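Local atomic coordinates of uncharacterized protein (Legionella pneumophila subsp. pneumophila, PDB entry 5T2X), a protein that is of unknown function, an all-helical member of the DUF5630 family from the pathogen Legionella pneumophila. Residues E15-K18 and I19-E23; T45-K48 and Y49-S53; K54-T57 and D58-E62. All coordinates share one frame; numbering follows the deposited sequence.

Overall arrangement
Three helices near the N-terminus, 15-27, 43-52 and 54-60, carry the three contacts, each a set of i to i+3 and i+4 interactions within one helix. All lie on the same side of the chain's centre. Contact 1 is the outermost, its centre about 32 Å from that of the chain, against about 22 Å for contact 2 and 23 Å for contact 3. Contact 2 lies about 10 Å, centre to centre, from each of the others; contacts 1 and 3 are about 14 Å apart. A salt bridge between Glu15 and Lys48 and a probable hydrogen bond between Glu23 and Ser53 join contacts 1 and 2, while Ile56 packs on Ile22 of contact 1 and Thr50 of contact 2.

Contact 1 (E15-K18 and I19-E23); sequences ELKK and INIIE
With CG1 set beside the backbone N (chi1 -67° in Ile19, -65° in Ile21), both isoleucines lay this branch back along the helix, against a carbonyl oxygen four residues earlier. Ile19 CG1 comes to 3.2 Å from Glu15 O, and Ile21 CG1 makes the same approach to Lys17 O. The CD1 methyls follow the same route: that of Ile21 reaches 3.7 Å from Lys17 O, beside the CA of Lys18. Asn20 has a similar first torsion, and its amide returns to Leu16 O, with ND2 at 2.9 Å; the angle is too poor for a hydrogen bond, despite the short distance.

These are i to i+4 contacts in the first turns of helix 15-27. The backbone bond from Ile19 N to Glu15 O is sound, with an N-H...O angle of 155°. That from Asn20 N to Leu16 O is weak, and Ile21 N is shared weakly between Lys17 O and Lys18 O.

The buried side of the helix is set by Ile19 and Ile22. Ile19 packs on Tyr49 and Leu52 of helix 43-52, whereas Ile22 meets Ile56 and also Leu38 of helix 31-40. On the same helix, Glu15 directs its carboxylate to Lys48 in a salt bridge.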
ATOM      1  N   GLU A  15      -0.985 -20.882 -25.166  1.00 77.14           N
ATOM      2  CA  GLU A  15      -0.769 -19.635 -24.440  1.00 82.24           C
ATOM      3  C   GLU A  15      -0.063 -18.603 -25.312  1.00 79.80           C
ATOM      4  O   GLU A  15      -0.453 -17.430 -25.338  1.00 65.86           O
ATOM      5  CB  GLU A  15       0.038 -19.902 -23.171  1.00 86.87           C
ATOM      6  CG  GLU A  15       0.377 -18.659 -22.373  1.00 86.49           C
ATOM      7  CD  GLU A  15       1.592 -18.857 -21.489  1.00 93.89           C
ATOM      8  OE1 GLU A  15       2.725 -18.659 -21.976  1.00 95.05           O
ATOM      9  OE2 GLU A  15       1.413 -19.222 -20.309  1.00 94.24           O
ATOM     10  N   LEU A  16       0.981 -19.023 -26.031  1.00 85.55           N
ATOM     11  CA  LEU A  16       1.669 -18.110 -26.938  1.00 83.85           C
ATOM     12  C   LEU A  16       0.771 -17.687 -28.093  1.00 72.87           C
ATOM     13  O   LEU A  16       0.864 -16.549 -28.564  1.00 73.14           O
ATOM     14  CB  LEU A  16       2.948 -18.757 -27.469  1.00 88.72           C
ATOM     15  CG  LEU A  16       4.090 -18.928 -26.468  1.00 98.44           C
ATOM     16  CD1 LEU A  16       5.246 -19.688 -27.097  1.00 98.96           C
ATOM     17  CD2 LEU A  16       4.553 -17.573 -25.954  1.00100.38           C
ATOM     18  N   LYS A  17      -0.103 -18.583 -28.557  1.00 62.19           N
ATOM     19  CA  LYS A  17      -1.014 -18.224 -29.636  1.00 61.34           C
ATOM     20  C   LYS A  17      -2.094 -17.265 -29.149  1.00 50.33           C
ATOM     21  O   LYS A  17      -2.426 -16.295 -29.839  1.00 48.86           O
ATOM     22  CB  LYS A  17      -1.640 -19.485 -30.235  1.00 59.63           C
ATOM     23  CG  LYS A  17      -2.551 -19.214 -31.421  1.00 69.03           C
ATOM     24  CD  LYS A  17      -1.788 -18.560 -32.563  1.00 77.77           C
ATOM     25  CE  LYS A  17      -2.732 -18.061 -33.645  1.00 83.26           C
ATOM     26  NZ  LYS A  17      -3.611 -19.148 -34.156  1.00 87.39           N
ATOM     27  N   LYS A  18      -2.643 -17.512 -27.957  1.00 46.21           N
ATOM     28  CA  LYS A  18      -3.712 -16.662 -27.444  1.00 41.62           C
ATOM     29  C   LYS A  18      -3.225 -15.250 -27.149  1.00 46.27           C
ATOM     30  O   LYS A  18      -3.986 -14.290 -27.312  1.00 44.56           O
ATOM     31  CB  LYS A  18      -4.327 -17.294 -26.195  1.00 34.64           C
ATOM     32  CG  LYS A  18      -5.158 -18.533 -26.491  1.00 40.39           C
ATOM     33  CD  LYS A  18      -5.451 -19.334 -25.234  1.00 39.48           C
ATOM     34  CE  LYS A  18      -6.178 -20.628 -25.574  1.00 36.81           C
ATOM     35  NZ  LYS A  18      -6.353 -21.503 -24.383  1.00 53.21           N
ATOM     36  N   ILE A  19      -1.968 -15.098 -26.725  1.00 49.43           N
ATOM     37  CA  ILE A  19      -1.424 -13.761 -26.501  1.00 49.82           C
ATOM     38  C   ILE A  19      -1.274 -13.020 -27.824  1.00 41.95           C
ATOM     39  O   ILE A  19      -1.582 -11.826 -27.919  1.00 40.51           O
ATOM     40  CB  ILE A  19      -0.088 -13.847 -25.741  1.00 53.86           C
ATOM     41  CG1 ILE A  19      -0.316 -14.367 -24.321  1.00 57.28           C
ATOM     42  CG2 ILE A  19       0.599 -12.491 -25.701  1.00 48.46           C
ATOM     43  CD1 ILE A  19       0.943 -14.432 -23.483  1.00 58.42           C
ATOM     44  N   ASN A  20      -0.811 -13.717 -28.866  1.00 34.83           N
ATOM     45  CA  ASN A  20      -0.654 -13.100 -30.178  1.00 43.08           C
ATOM     46  C   ASN A  20      -1.985 -12.675 -30.783  1.00 47.13           C
ATOM     47  O   ASN A  20      -2.005 -11.774 -31.631  1.00 40.03           O
ATOM     48  CB  ASN A  20       0.061 -14.058 -31.133  1.00 49.75           C
ATOM     49  CG  ASN A  20       1.470 -14.389 -30.684  1.00 65.97           C
ATOM     50  OD1 ASN A  20       2.115 -13.601 -29.992  1.00 68.19           O
ATOM     51  ND2 ASN A  20       1.956 -15.560 -31.078  1.00 74.04           N
ATOM     52  N   ILE A  21      -3.092 -13.299 -30.375  1.00 48.41           N
ATOM     53  CA  ILE A  21      -4.397 -12.912 -30.904  1.00 48.67           C
ATOM     54  C   ILE A  21      -4.768 -11.514 -30.426  1.00 44.71           C
ATOM     55  O   ILE A  21      -5.223 -10.672 -31.210  1.00 46.75           O
ATOM     56  CB  ILE A  21      -5.464 -13.947 -30.508  1.00 44.09           C
ATOM     57  CG1 ILE A  21      -5.175 -15.295 -31.169  1.00 34.88           C
ATOM     58  CG2 ILE A  21      -6.850 -13.447 -30.886  1.00 31.91           C
ATOM     59  CD1 ILE A  21      -6.029 -16.421 -30.638  1.00 33.47           C
ATOM     60  N   ILE A  22      -4.572 -11.241 -29.135  1.00 41.97           N
ATOM     61  CA  ILE A  22      -4.895  -9.919 -28.610  1.00 40.89           C
ATOM     62  C   ILE A  22      -3.841  -8.902 -29.034  1.00 44.40           C
ATOM     63  O   ILE A  22      -4.155  -7.736 -29.302  1.00 45.81           O
ATOM     64  CB  ILE A  22      -5.057  -9.972 -27.080  1.00 37.25           C
ATOM     65  CG1 ILE A  22      -6.111 -11.011 -26.697  1.00 32.19           C
ATOM     66  CG2 ILE A  22      -5.457  -8.609 -26.536  1.00 32.30           C
ATOM     67  CD1 ILE A  22      -6.494 -10.981 -25.236  1.00 40.87           C
ATOM     68  N   GLU A  23      -2.577  -9.328 -29.110  1.00 46.30           N
ATOM     69  CA  GLU A  23      -1.514  -8.431 -29.557  1.00 45.62           C
ATOM     70  C   GLU A  23      -1.789  -7.906 -30.961  1.00 43.80           C
ATOM     71  O   GLU A  23      -1.659  -6.704 -31.224  1.00 47.42           O
ATOM     72  CB  GLU A  23      -0.164  -9.147 -29.520  1.00 40.83           C
ATOM     73  CG  GLU A  23       0.468  -9.255 -28.149  1.00 38.49           C
ATOM     74  CD  GLU A  23       1.900  -9.742 -28.226  1.00 52.86           C
ATOM     75  OE1 GLU A  23       2.426  -9.854 -29.354  1.00 60.14           O
ATOM     76  OE2 GLU A  23       2.501 -10.012 -27.167  1.00 56.08           O
TER

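Contact 2 (T45-K48 and Y49-S53); sequences TLIK and YTELS
Ile47 O accepts two hydrogen bonds from the same face of its carbonyl plane, one from the hydroxyl of Thr50 and one from the backbone N of Glu51. The side-chain bond is short, 2.6 Å from Thr50 OG1 to Ile47 O, and meets the carbonyl at a C=O...O angle of 122°. The Glu51 N bond to the same oxygen, at 3.2 Å, comes in straighter, at 156°. Thr50 can reach back because OG1 stands between its backbone N and carbonyl carbon (chi1 63°), which turns the hydroxyl to the carbonyl three residues earlier, while Thr50 CG2 lies 3.3 Å from Leu46 O.

One turn back, the methyl of Thr45 sits over a face of the Tyr49 ring in a CH-pi contact. Thr45 CG2 is 3.9 Å from the centroid of the Tyr49 ring and displaced toward the CE1-CZ rim; the two side chains lie alongside each other and point the same way. Lys48 crosses Leu52, its NZ 3.8 Å from Leu52 CD1, before the ammonium pairs with Glu15.

The contact spans the last turns of helix 43-52, and Ser53 then N-caps the next helix through Ile56 N. Around it, Tyr49 and Leu52 pack on helix 15-27, Leu46 on helix 66-76, Ile47 on Tyr99 and Phe100 of helix 91-111, and Thr50 on helix 54-60.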
ATOM      1  N   THR A  45      -5.316 -14.570 -15.740  1.00 33.23           N
ATOM      2  CA  THR A  45      -4.795 -14.589 -17.102  1.00 32.97           C
ATOM      3  C   THR A  45      -4.567 -13.176 -17.629  1.00 36.95           C
ATOM      4  O   THR A  45      -3.583 -12.924 -18.335  1.00 38.37           O
ATOM      5  CB  THR A  45      -5.750 -15.358 -18.013  1.00 42.30           C
ATOM      6  OG1 THR A  45      -6.013 -16.648 -17.447  1.00 42.05           O
ATOM      7  CG2 THR A  45      -5.144 -15.537 -19.396  1.00 40.68           C
ATOM      8  N   LEU A  46      -5.463 -12.244 -17.293  1.00 29.50           N
ATOM      9  CA  LEU A  46      -5.294 -10.858 -17.721  1.00 32.17           C
ATOM     10  C   LEU A  46      -3.983 -10.280 -17.203  1.00 37.92           C
ATOM     11  O   LEU A  46      -3.205  -9.691 -17.963  1.00 36.02           O
ATOM     12  CB  LEU A  46      -6.476 -10.012 -17.246  1.00 32.50           C
ATOM     13  CG  LEU A  46      -6.328  -8.494 -17.408  1.00 38.51           C
ATOM     14  CD1 LEU A  46      -6.239  -8.102 -18.877  1.00 31.52           C
ATOM     15  CD2 LEU A  46      -7.470  -7.757 -16.722  1.00 36.87           C
ATOM     16  N   ILE A  47      -3.721 -10.441 -15.904  1.00 33.70           N
ATOM     17  CA  ILE A  47      -2.483  -9.928 -15.325  1.00 38.54           C
ATOM     18  C   ILE A  47      -1.278 -10.623 -15.945  1.00 41.35           C
ATOM     19  O   ILE A  47      -0.260  -9.986 -16.247  1.00 46.90           O
ATOM     20  CB  ILE A  47      -2.508 -10.086 -13.794  1.00 32.66           C
ATOM     21  CG1 ILE A  47      -3.592  -9.191 -13.190  1.00 35.04           C
ATOM     22  CG2 ILE A  47      -1.148  -9.767 -13.197  1.00 29.54           C
ATOM     23  CD1 ILE A  47      -3.696  -9.291 -11.690  1.00 34.72           C
ATOM     24  N   LYS A  48      -1.380 -11.935 -16.159  1.00 31.31           N
ATOM     25  CA  LYS A  48      -0.278 -12.676 -16.762  1.00 38.56           C
ATOM     26  C   LYS A  48       0.008 -12.203 -18.183  1.00 44.80           C
ATOM     27  O   LYS A  48       1.165 -12.219 -18.618  1.00 51.18           O
ATOM     28  CB  LYS A  48      -0.592 -14.171 -16.738  1.00 44.99           C
ATOM     29  CG  LYS A  48       0.514 -15.060 -17.268  1.00 56.06           C
ATOM     30  CD  LYS A  48       0.312 -16.489 -16.800  1.00 75.99           C
ATOM     31  CE  LYS A  48       1.040 -17.462 -17.699  1.00 87.13           C
ATOM     32  NZ  LYS A  48       0.503 -17.385 -19.084  1.00 95.78           N
ATOM     33  N   TYR A  49      -1.021 -11.773 -18.917  1.00 49.91           N
ATOM     34  CA  TYR A  49      -0.791 -11.262 -20.265  1.00 39.79           C
ATOM     35  C   TYR A  49      -0.064  -9.923 -20.234  1.00 38.86           C
ATOM     36  O   TYR A  49       0.810  -9.668 -21.071  1.00 41.96           O
ATOM     37  CB  TYR A  49      -2.113 -11.131 -21.023  1.00 38.59           C
ATOM     38  CG  TYR A  49      -2.650 -12.431 -21.583  1.00 34.52           C
ATOM     39  CD1 TYR A  49      -2.092 -13.652 -21.225  1.00 37.22           C
ATOM     40  CD2 TYR A  49      -3.711 -12.434 -22.480  1.00 32.41           C
ATOM     41  CE1 TYR A  49      -2.584 -14.842 -21.738  1.00 36.98           C
ATOM     42  CE2 TYR A  49      -4.207 -13.616 -22.999  1.00 40.37           C
ATOM     43  CZ  TYR A  49      -3.641 -14.816 -22.625  1.00 44.33           C
ATOM     44  OH  TYR A  49      -4.134 -15.992 -23.141  1.00 47.29           O
ATOM     45  N   THR A  50      -0.409  -9.055 -19.277  1.00 37.50           N
ATOM     46  CA  THR A  50       0.265  -7.764 -19.181  1.00 39.84           C
ATOM     47  C   THR A  50       1.735  -7.922 -18.814  1.00 47.11           C
ATOM     48  O   THR A  50       2.551  -7.056 -19.146  1.00 51.81           O
ATOM     49  CB  THR A  50      -0.439  -6.868 -18.158  1.00 38.32           C
ATOM     50  OG1 THR A  50      -0.349  -7.458 -16.855  1.00 42.62           O
ATOM     51  CG2 THR A  50      -1.902  -6.679 -18.527  1.00 37.43           C
ATOM     52  N   GLU A  51       2.093  -9.015 -18.137  1.00 41.32           N
ATOM     53  CA  GLU A  51       3.490  -9.236 -17.777  1.00 50.80           C
ATOM     54  C   GLU A  51       4.294  -9.817 -18.932  1.00 50.54           C
ATOM     55  O   GLU A  51       5.497  -9.554 -19.036  1.00 57.38           O
ATOM     56  CB  GLU A  51       3.581 -10.160 -16.562  1.00 37.52           C
ATOM     57  CG  GLU A  51       2.974  -9.583 -15.294  1.00 48.47           C
ATOM     58  CD  GLU A  51       3.094 -10.522 -14.108  1.00 55.11           C
ATOM     59  OE1 GLU A  51       3.445 -11.702 -14.314  1.00 59.12           O
ATOM     60  OE2 GLU A  51       2.838 -10.078 -12.970  1.00 53.92           O
ATOM     61  N   LEU A  52       3.656 -10.593 -19.805  1.00 45.15           N
ATOM     62  CA  LEU A  52       4.352 -11.265 -20.894  1.00 49.76           C
ATOM     63  C   LEU A  52       4.374 -10.463 -22.187  1.00 55.77           C
ATOM     64  O   LEU A  52       5.099 -10.840 -23.114  1.00 68.50           O
ATOM     65  CB  LEU A  52       3.710 -12.630 -21.167  1.00 38.21           C
ATOM     66  CG  LEU A  52       3.842 -13.689 -20.072  1.00 48.20           C
ATOM     67  CD1 LEU A  52       3.127 -14.967 -20.483  1.00 47.53           C
ATOM     68  CD2 LEU A  52       5.308 -13.961 -19.768  1.00 37.88           C
ATOM     69  N   SER A  53       3.612  -9.374 -22.275  1.00 47.74           N
ATOM     70  CA  SER A  53       3.457  -8.647 -23.529  1.00 44.99           C
ATOM     71  C   SER A  53       3.491  -7.151 -23.264  1.00 50.79           C
ATOM     72  O   SER A  53       2.663  -6.634 -22.507  1.00 59.93           O
ATOM     73  CB  SER A  53       2.150  -9.031 -24.224  1.00 45.63           C
ATOM     74  OG  SER A  53       1.907  -8.199 -25.346  1.00 47.46           O
TER

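Contact 3 (K54-T57 and D58-E62); sequences KTIT and DFCEE
The charged interaction is a salt bridge between Lys54 and Asp58, one turn apart, with Lys54 NZ 3.1 Å from Asp58 OD2. The lysine leaves its backbone with CG opposite N (chi1 174°), runs extended through CD and CE, and bends only at the last torsion (chi4 58°), which brings the ammonium back to the aspartate. OD2 accepts with its syn lone pair, on the side of the other carboxylate oxygen, and the lysine's methylenes pass close to it, with Lys54 CG 3.2 Å from Asp58 OD2. The carboxylate also faces the backbone: Asp58 OD2 is 3.1 Å from Lys54 O. Two acceptors meet there, so the nearby ammonium would be expected to ease their repulsion.

Backbone hydrogen bonds of the i to i+4 kind define the short helix 54-60. Asp58 N binds Lys54 O with an N-H...O angle of 164°, Phe59 N binds Thr55 O, and Cys60 N binds Ile56 O at 2.9 Å. Near the C-terminal end of the helix, Phe59 O accepts from Gln65 NE2 and Cys60 O from Trp69 NE1.

Apolar contacts gather on the inner face. Ile56 CG2 lies 4.0 Å from Cys60 SG, and both side chains, like that of Phe59, touch Leu38 of helix 31-40; Ile56 also meets Ile26 of helix 15-27.

Close packing of a methylene on oxygen is seen where Glu61 CG lies 3.1 Å from Thr57 O and 4.2 Å from Thr57 OG1. The first torsion of Glu61 puts CG there, beside its own backbone N, and the chain bends at the next torsion to set the direction of the carboxylate, which hydrogen-bonds Ser92 through OE2.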
ATOM      1  N   LYS A  54       4.441  -6.460 -23.898  1.00 50.37           N
ATOM      2  CA  LYS A  54       4.466  -5.004 -23.827  1.00 60.34           C
ATOM      3  C   LYS A  54       3.258  -4.394 -24.528  1.00 55.41           C
ATOM      4  O   LYS A  54       2.741  -3.363 -24.083  1.00 47.89           O
ATOM      5  CB  LYS A  54       5.764  -4.471 -24.438  1.00 63.24           C
ATOM      6  CG  LYS A  54       5.828  -2.955 -24.544  1.00 66.93           C
ATOM      7  CD  LYS A  54       7.070  -2.498 -25.293  1.00 70.24           C
ATOM      8  CE  LYS A  54       7.048  -0.993 -25.517  1.00 67.78           C
ATOM      9  NZ  LYS A  54       6.955  -0.240 -24.235  1.00 66.54           N
ATOM     10  N   THR A  55       2.795  -5.015 -25.617  1.00 50.19           N
ATOM     11  CA  THR A  55       1.647  -4.483 -26.343  1.00 52.13           C
ATOM     12  C   THR A  55       0.388  -4.511 -25.484  1.00 49.28           C
ATOM     13  O   THR A  55      -0.399  -3.558 -25.495  1.00 51.32           O
ATOM     14  CB  THR A  55       1.429  -5.273 -27.634  1.00 45.84           C
ATOM     15  OG1 THR A  55       2.610  -5.210 -28.444  1.00 47.93           O
ATOM     16  CG2 THR A  55       0.255  -4.701 -28.417  1.00 39.01           C
ATOM     17  N   ILE A  56       0.189  -5.589 -24.723  1.00 46.71           N
ATOM     18  CA  ILE A  56      -1.023  -5.717 -23.920  1.00 47.57           C
ATOM     19  C   ILE A  56      -1.009  -4.722 -22.765  1.00 45.34           C
ATOM     20  O   ILE A  56      -1.991  -4.010 -22.527  1.00 42.17           O
ATOM     21  CB  ILE A  56      -1.187  -7.161 -23.412  1.00 44.52           C
ATOM     22  CG1 ILE A  56      -1.188  -8.156 -24.575  1.00 43.36           C
ATOM     23  CG2 ILE A  56      -2.463  -7.298 -22.591  1.00 32.50           C
ATOM     24  CD1 ILE A  56      -2.118  -7.803 -25.692  1.00 46.90           C
ATOM     25  N   THR A  57       0.106  -4.655 -22.030  1.00 44.26           N
ATOM     26  CA  THR A  57       0.132  -3.839 -20.819  1.00 45.19           C
ATOM     27  C   THR A  57       0.036  -2.352 -21.141  1.00 50.24           C
ATOM     28  O   THR A  57      -0.633  -1.603 -20.420  1.00 57.84           O
ATOM     29  CB  THR A  57       1.389  -4.140 -19.997  1.00 43.21           C
ATOM     30  OG1 THR A  57       1.420  -3.289 -18.843  1.00 54.97           O
ATOM     31  CG2 THR A  57       2.654  -3.924 -20.816  1.00 41.93           C
ATOM     32  N   ASP A  58       0.682  -1.903 -22.221  1.00 51.71           N
ATOM     33  CA  ASP A  58       0.569  -0.499 -22.604  1.00 51.14           C
ATOM     34  C   ASP A  58      -0.863  -0.154 -22.985  1.00 54.13           C
ATOM     35  O   ASP A  58      -1.365   0.922 -22.640  1.00 57.79           O
ATOM     36  CB  ASP A  58       1.523  -0.185 -23.757  1.00 53.90           C
ATOM     37  CG  ASP A  58       2.981  -0.335 -23.367  1.00 67.50           C
ATOM     38  OD1 ASP A  58       3.277  -0.354 -22.153  1.00 67.00           O
ATOM     39  OD2 ASP A  58       3.831  -0.427 -24.278  1.00 74.03           O
ATOM     40  N   PHE A  59      -1.538  -1.062 -23.692  1.00 51.26           N
ATOM     41  CA  PHE A  59      -2.937  -0.844 -24.043  1.00 48.56           C
ATOM     42  C   PHE A  59      -3.823  -0.840 -22.803  1.00 44.42           C
ATOM     43  O   PHE A  59      -4.770  -0.052 -22.711  1.00 43.59           O
ATOM     44  CB  PHE A  59      -3.390  -1.917 -25.034  1.00 41.96           C
ATOM     45  CG  PHE A  59      -4.835  -1.815 -25.431  1.00 50.04           C
ATOM     46  CD1 PHE A  59      -5.264  -0.811 -26.282  1.00 50.46           C
ATOM     47  CD2 PHE A  59      -5.759  -2.737 -24.968  1.00 50.83           C
ATOM     48  CE1 PHE A  59      -6.592  -0.718 -26.654  1.00 44.67           C
ATOM     49  CE2 PHE A  59      -7.089  -2.651 -25.338  1.00 53.69           C
ATOM     50  CZ  PHE A  59      -7.506  -1.640 -26.182  1.00 51.45           C
ATOM     51  N   CYS A  60      -3.521  -1.706 -21.833  1.00 41.89           N
ATOM     52  CA  CYS A  60      -4.324  -1.814 -20.621  1.00 36.78           C
ATOM     53  C   CYS A  60      -4.043  -0.709 -19.613  1.00 42.36           C
ATOM     54  O   CYS A  60      -4.763  -0.608 -18.613  1.00 44.66           O
ATOM     55  CB  CYS A  60      -4.099  -3.178 -19.961  1.00 30.05           C
ATOM     56  SG  CYS A  60      -4.780  -4.576 -20.888  1.00 38.19           S
ATOM     57  N   GLU A  61      -3.023   0.116 -19.838  1.00 48.33           N
ATOM     58  CA  GLU A  61      -2.720   1.229 -18.950  1.00 48.05           C
ATOM     59  C   GLU A  61      -3.239   2.562 -19.473  1.00 56.67           C
ATOM     60  O   GLU A  61      -3.115   3.574 -18.777  1.00 66.06           O
ATOM     61  CB  GLU A  61      -1.209   1.324 -18.708  1.00 50.77           C
ATOM     62  CG  GLU A  61      -0.638   0.183 -17.877  1.00 45.94           C
ATOM     63  CD  GLU A  61      -1.306   0.053 -16.521  1.00 55.06           C
ATOM     64  OE1 GLU A  61      -1.672   1.092 -15.932  1.00 61.37           O
ATOM     65  OE2 GLU A  61      -1.468  -1.091 -16.046  1.00 61.82           O
ATOM     66  N   GLU A  62      -3.807   2.588 -20.675  1.00 57.82           N
ATOM     67  CA  GLU A  62      -4.385   3.812 -21.204  1.00 56.75           C
ATOM     68  C   GLU A  62      -5.687   4.142 -20.477  1.00 60.29           C
ATOM     69  O   GLU A  62      -6.273   3.307 -19.780  1.00 63.63           O
ATOM     70  CB  GLU A  62      -4.622   3.683 -22.710  1.00 53.60           C
ATOM     71  CG  GLU A  62      -3.342   3.489 -23.510  1.00 62.87           C
ATOM     72  CD  GLU A  62      -3.596   3.206 -24.976  1.00 79.38           C
ATOM     73  OE1 GLU A  62      -4.776   3.176 -25.383  1.00 86.72           O
ATOM     74  OE2 GLU A  62      -2.615   3.011 -25.724  1.00 83.34           O
TER